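Local atomic coordinates of VP1 (Polyomavirus HPyV6, PDB entry 4PCG), a protein that forms pentamers of jelly-roll subunits, the building blocks of the viral capsid, and probably takes part in attachment to host cells. Residues 161-166 / 175-180; 41-46 / 95-100. All blocks are in the same frame, centred on the assembly; numbering follows the deposited sequence.

Contact 1. Residues 161-166 / 175-180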
loop_
_atom_site.group_PDB
_atom_site.type_symbol
_atom_site.label_atom_id
_atom_site.label_comp_id
_atom_site.label_asym_id
_atom_site.label_seq_id
_atom_site.Cartn_x
_atom_site.Cartn_y
_atom_site.Cartn_z
ATOM N N LYS B 161 8.858 30.161 18.229
ATOM C CA LYS B 161 9.086 29.982 19.680
ATOM C C LYS B 161 9.302 28.537 20.117
ATOM O O LYS B 161 9.487 28.269 21.312
ATOM C CB LYS B 161 7.915 30.541 20.491
ATOM C CG LYS B 161 7.470 31.962 20.144
ATOM C CD LYS B 161 6.170 32.282 20.880
ATOM C CE LYS B 161 5.382 33.412 20.236
ATOM N NZ LYS B 161 3.971 33.395 20.710
ATOM N N ALA B 162 9.273 27.588 19.181
ATOM C CA ALA B 162 9.446 26.204 19.536
ATOM C C ALA B 162 10.899 25.974 19.906
ATOM O O ALA B 162 11.806 26.594 19.353
ATOM C CB ALA B 162 9.042 25.293 18.388
ATOM N N THR B 163 11.124 25.086 20.851
ATOM C CA THR B 163 12.470 24.803 21.337
ATOM C C THR B 163 13.288 24.104 20.269
ATOM O O THR B 163 12.903 23.062 19.741
ATOM C CB THR B 163 12.446 23.924 22.598
ATOM O OG1 THR B 163 11.559 24.511 23.554
ATOM C CG2 THR B 163 13.847 23.778 23.184
ATOM N N ARG B 164 14.430 24.692 19.943
ATOM C CA ARG B 164 15.311 24.092 18.948
ATOM C C ARG B 164 16.658 23.753 19.560
ATOM O O ARG B 164 17.266 24.577 20.265
ATOM C CB ARG B 164 15.488 25.044 17.759
ATOM C CG ARG B 164 14.317 25.027 16.792
ATOM C CD ARG B 164 14.542 25.997 15.649
ATOM N NE ARG B 164 13.715 25.607 14.510
ATOM C CZ ARG B 164 12.487 26.056 14.276
ATOM N NH1 ARG B 164 11.906 26.944 15.081
ATOM N NH2 ARG B 164 11.845 25.638 13.201
ATOM N N LYS B 165 17.123 22.541 19.307
ATOM C CA LYS B 165 18.511 22.203 19.607
ATOM C C LYS B 165 18.981 21.036 18.763
ATOM O O LYS B 165 18.289 20.656 17.858
ATOM C CB LYS B 165 18.742 21.996 21.088
ATOM C CG LYS B 165 17.816 21.043 21.743
ATOM C CD LYS B 165 18.030 20.990 23.275
ATOM C CE LYS B 165 18.058 22.300 24.021
ATOM N NZ LYS B 165 18.166 22.076 25.504
ATOM N N GLN B 166 20.165 20.509 19.064
ATOM C CA GLN B 166 20.726 19.369 18.365
ATOM C C GLN B 166 20.779 18.124 19.253
ATOM O O GLN B 166 20.932 18.210 20.501
ATOM C CB GLN B 166 22.140 19.739 17.902
ATOM C CG GLN B 166 22.145 20.833 16.841
ATOM C CD GLN B 166 23.531 21.344 16.492
ATOM O OE1 GLN B 166 24.190 21.944 17.322
ATOM N NE2 GLN B 166 23.994 21.051 15.271
ATOM N N GLU B 175 9.114 10.990 21.310
ATOM C CA GLU B 175 7.772 11.471 21.477
ATOM C C GLU B 175 7.710 12.993 21.649
ATOM O O GLU B 175 6.627 13.537 21.811
ATOM C CB GLU B 175 7.105 10.753 22.656
ATOM C CG GLU B 175 6.725 9.325 22.322
ATOM C CD GLU B 175 6.478 8.496 23.578
ATOM O OE1 GLU B 175 5.370 8.611 24.158
ATOM O OE2 GLU B 175 7.394 7.742 23.993
ATOM N N ILE B 176 8.873 13.660 21.601
ATOM C CA ILE B 176 9.004 15.104 21.776
ATOM C C ILE B 176 9.743 15.782 20.610
ATOM O O ILE B 176 9.328 16.867 20.182
ATOM C CB ILE B 176 9.749 15.409 23.104
ATOM C CG1 ILE B 176 8.895 14.968 24.326
ATOM C CG2 ILE B 176 10.107 16.873 23.223
ATOM C CD1 ILE B 176 7.630 15.789 24.515
ATOM N N TRP B 177 10.823 15.156 20.132
ATOM C CA TRP B 177 11.788 15.807 19.243
ATOM C C TRP B 177 11.695 15.328 17.804
ATOM O O TRP B 177 11.950 14.152 17.517
ATOM C CB TRP B 177 13.225 15.610 19.758
ATOM C CG TRP B 177 13.443 16.207 21.139
ATOM C CD1 TRP B 177 13.329 15.553 22.335
ATOM C CD2 TRP B 177 13.746 17.581 21.465
ATOM N NE1 TRP B 177 13.565 16.425 23.377
ATOM C CE2 TRP B 177 13.819 17.672 22.866
ATOM C CE3 TRP B 177 13.995 18.735 20.706
ATOM C CZ2 TRP B 177 14.097 18.873 23.529
ATOM C CZ3 TRP B 177 14.272 19.917 21.371
ATOM C CH2 TRP B 177 14.320 19.979 22.756
ATOM N N SER B 178 11.394 16.261 16.904
ATOM C CA SER B 178 11.268 16.017 15.457
ATOM C C SER B 178 12.440 16.680 14.711
ATOM O O SER B 178 12.860 17.776 15.086
ATOM C CB SER B 178 9.947 16.611 14.958
ATOM O OG SER B 178 9.661 16.295 13.593
ATOM N N ALA B 179 12.920 16.038 13.641
ATOM C CA ALA B 179 13.928 16.658 12.745
ATOM C C ALA B 179 13.448 18.020 12.271
ATOM O O ALA B 179 12.286 18.216 11.983
ATOM C CB ALA B 179 14.211 15.758 11.555
ATOM N N ASP B 180 14.372 18.985 12.190
ATOM C CA ASP B 180 14.047 20.349 11.877
ATOM C C ASP B 180 14.344 20.618 10.393
ATOM O O ASP B 180 15.515 20.717 10.028
ATOM C CB ASP B 180 14.919 21.279 12.729
ATOM C CG ASP B 180 14.552 22.754 12.555
ATOM O OD1 ASP B 180 13.739 23.103 11.669
ATOM O OD2 ASP B 180 15.103 23.590 13.320
#
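Trp177, Asp180 and Arg164 supply most of the surface buried between residues 161-166 and 175-180. The six-membered end of the Trp177 indole does the touching: its CZ3 lies 3.7 Å from Lys165 CG, and its CH2 lies 3.9 Å from Thr163 CG2. Thr163 and Lys165 both approach the ring obliquely, while Ile176 CG2, from the ring's own segment, sits 3.5 Å above one face near the rim. Thr163 CG2 is anti to the backbone N, which carries the methyl to the indole, whereas OG1 is bonded to the backbone N of Ser150. Beyond the ring, the carboxylate of Glu147 pairs with Lys165 NZ in a salt bridge, and the main-chain O of the same residue accepts a hydrogen bond from Trp177 NE1, which fixes the turn of the indole.

The second half of the contact is ionic. Arg164 NE donates to Asp180 OD2 at 2.7 Å with an N-H...O angle of 156°, a hydrogen-bonded salt bridge. The oxygen lies near the guanidinium plane, but the nitrogen meets the carboxylate from above its plane; the two planes are 44° apart, so this is not a flat, two-pronged pairing. NH2 stays 3.5 Å from Asp180 OD1, which instead bonds to Thr182, and Arg164 NH1 bonds to Gly159 O.

No backbone bond links the two segments, since strand 129-132 runs between them and pairs antiparallel with each. Side chains on, or just beyond, the outer strands thus meet across the middle strand, an arrangement that belongs to a three-stranded antiparallel sheet, here a small one beside the jelly roll of VP1.

Contact 2. Residues 41-46 / 95-100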
loop_
_atom_site.group_PDB
_atom_site.type_symbol
_atom_site.label_atom_id
_atom_site.label_comp_id
_atom_site.label_asym_id
_atom_site.label_seq_id
_atom_site.Cartn_x
_atom_site.Cartn_y
_atom_site.Cartn_z
ATOM N N GLN B 41 18.736 -1.484 25.007
ATOM C CA GLN B 41 17.789 -2.569 25.171
ATOM C C GLN B 41 16.712 -2.389 24.126
ATOM O O GLN B 41 16.383 -1.270 23.745
ATOM C CB GLN B 41 17.209 -2.591 26.580
ATOM C CG GLN B 41 16.454 -1.348 27.027
ATOM C CD GLN B 41 16.165 -1.448 28.531
ATOM O OE1 GLN B 41 17.097 -1.610 29.333
ATOM N NE2 GLN B 41 14.881 -1.437 28.914
ATOM N N SER B 42 16.183 -3.498 23.631
ATOM C CA SER B 42 15.207 -3.409 22.537
ATOM C C SER B 42 13.758 -3.297 23.002
ATOM O O SER B 42 12.895 -2.985 22.187
ATOM C CB SER B 42 15.375 -4.587 21.569
ATOM O OG SER B 42 15.344 -5.829 22.232
ATOM N N ARG B 43 13.497 -3.545 24.292
ATOM C CA ARG B 43 12.174 -3.268 24.891
ATOM C C ARG B 43 12.358 -2.335 26.057
ATOM O O ARG B 43 13.267 -2.522 26.858
ATOM C CB ARG B 43 11.504 -4.560 25.359
ATOM C CG ARG B 43 11.072 -5.412 24.180
ATOM C CD ARG B 43 10.454 -6.716 24.632
ATOM N NE ARG B 43 10.023 -7.509 23.483
ATOM C CZ ARG B 43 9.295 -8.602 23.565
ATOM N NH1 ARG B 43 8.919 -9.083 24.736
ATOM N NH2 ARG B 43 8.941 -9.222 22.465
ATOM N N GLY B 44 11.510 -1.319 26.140
ATOM C CA GLY B 44 11.571 -0.396 27.245
ATOM C C GLY B 44 11.032 -1.025 28.511
ATOM O O GLY B 44 10.464 -2.124 28.499
ATOM N N ALA B 45 11.201 -0.300 29.617
ATOM C CA ALA B 45 10.460 -0.582 30.828
ATOM C C ALA B 45 8.967 -0.404 30.508
ATOM O O ALA B 45 8.607 0.298 29.550
ATOM C CB ALA B 45 10.882 0.377 31.953
ATOM N N PRO B 46 8.089 -1.031 31.298
ATOM C CA PRO B 46 6.660 -0.862 31.052
ATOM C C PRO B 46 6.217 0.589 30.917
ATOM O O PRO B 46 6.647 1.471 31.692
ATOM C CB PRO B 46 6.022 -1.490 32.276
ATOM C CG PRO B 46 7.001 -2.525 32.690
ATOM C CD PRO B 46 8.340 -1.904 32.454
ATOM N N THR B 95 13.476 -9.629 14.180
ATOM C CA THR B 95 12.912 -10.952 13.972
ATOM C C THR B 95 11.401 -10.887 14.283
ATOM O O THR B 95 10.971 -10.027 15.049
ATOM C CB THR B 95 13.523 -11.964 14.959
ATOM O OG1 THR B 95 13.331 -11.462 16.285
ATOM C CG2 THR B 95 15.016 -12.153 14.682
ATOM N N PRO B 96 10.596 -11.777 13.696
ATOM C CA PRO B 96 9.174 -11.789 14.026
ATOM C C PRO B 96 8.942 -12.131 15.488
ATOM O O PRO B 96 9.606 -13.011 16.022
ATOM C CB PRO B 96 8.598 -12.868 13.109
ATOM C CG PRO B 96 9.776 -13.714 12.752
ATOM C CD PRO B 96 10.938 -12.815 12.712
ATOM N N GLN B 97 8.018 -11.400 16.119
ATOM C CA GLN B 97 7.649 -11.613 17.493
ATOM C C GLN B 97 6.275 -12.287 17.536
ATOM O O GLN B 97 5.302 -11.765 16.997
ATOM C CB GLN B 97 7.612 -10.273 18.243
ATOM C CG GLN B 97 8.886 -9.465 18.141
ATOM C CD GLN B 97 10.074 -10.166 18.759
ATOM O OE1 GLN B 97 10.080 -10.456 19.961
ATOM N NE2 GLN B 97 11.100 -10.435 17.951
ATOM N N LEU B 98 6.215 -13.469 18.129
ATOM C CA LEU B 98 4.942 -14.158 18.339
ATOM C C LEU B 98 4.718 -14.213 19.852
ATOM O O LEU B 98 4.374 -13.187 20.451
ATOM C CB LEU B 98 4.920 -15.540 17.684
ATOM C CG LEU B 98 4.510 -15.562 16.210
ATOM C CD1 LEU B 98 5.473 -14.729 15.368
ATOM C CD2 LEU B 98 4.438 -17.000 15.719
ATOM N N GLY B 99 4.970 -15.355 20.471
ATOM C CA GLY B 99 4.726 -15.570 21.919
ATOM C C GLY B 99 5.692 -14.796 22.807
ATOM O O GLY B 99 5.434 -14.618 23.999
ATOM N N SER B 100 6.800 -14.327 22.244
ATOM C CA SER B 100 7.740 -13.471 22.983
ATOM C C SER B 100 7.077 -12.194 23.498
ATOM O O SER B 100 7.592 -11.563 24.437
ATOM C CB SER B 100 8.937 -13.057 22.114
ATOM O OG SER B 100 8.552 -12.103 21.130
#
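The guanidinium of Arg43 and the side-chain amide of Gln97 are the flat groups that meet here, with planes 82° apart, almost perpendicular. Ser100 O lies at the guanidinium edge, in its plane, with the carbonyl carbon of Ser100 behind it at the same edge. Gln97 OE1 lies 3.0 Å from Arg43 NH2, coming in obliquely.

The main bond runs from Arg43 NH1 to Ser100 O, 2.8 Å long with an N-H...O angle of 164°. It is nearly straight at the donor, yet NH1 stands above the carbonyl plane. A weak second bond from NH2 to the same oxygen, 3.3 Å, makes an uneven fork. The Arg43 chain, fully extended from CG to NE, carries the guanidinium across much of the gap between backbones whose nearest CA atoms, those of Arg43 and Ser100, are 11.3 Å apart. Arg43 NE is bound in turn by Gln258 on strand 256-274, and Arg43 O takes a bond from Gln41 NE2.

The acceptor side is ordered by its own bonds. Gln97, bent at chi2 (-63°), turns back so that NE2 donates to Thr95 O at 2.9 Å. Its OE1 accepts a bond from Ser100 OG, at a very short 2.5 Å. All three residues that touch across the contact are buried, and a neighbouring subunit packs beside them, with its Met140 on Ser100 and its Pro135 on Gln97. The arrangement is that of an arginine clasping a main-chain carbonyl to join two loops, here loops of the VP1 jelly roll at a subunit interface of the pentamer.

In the fold
Contact 2 joins two segments that both precede contact 1 in sequence, so the two are in series along the chain. Their centres are 28 Å apart and their nearest atoms about 9 Å, without touching. They share no strand: contact 1 lies on the three-stranded antiparallel sheet containing 129-132, whereas contact 2 ties the loop before strand 52-53 to the loop after strand 79-93, close to strand 256-274 of the larger sheet. Residues 175-180 face Phe94 and Leu98 of one neighbouring subunit, while residues 95-100 face Ile174 and Tyr47 of the other, so the two contacts supply complementary sides of the repeated pentamer interface.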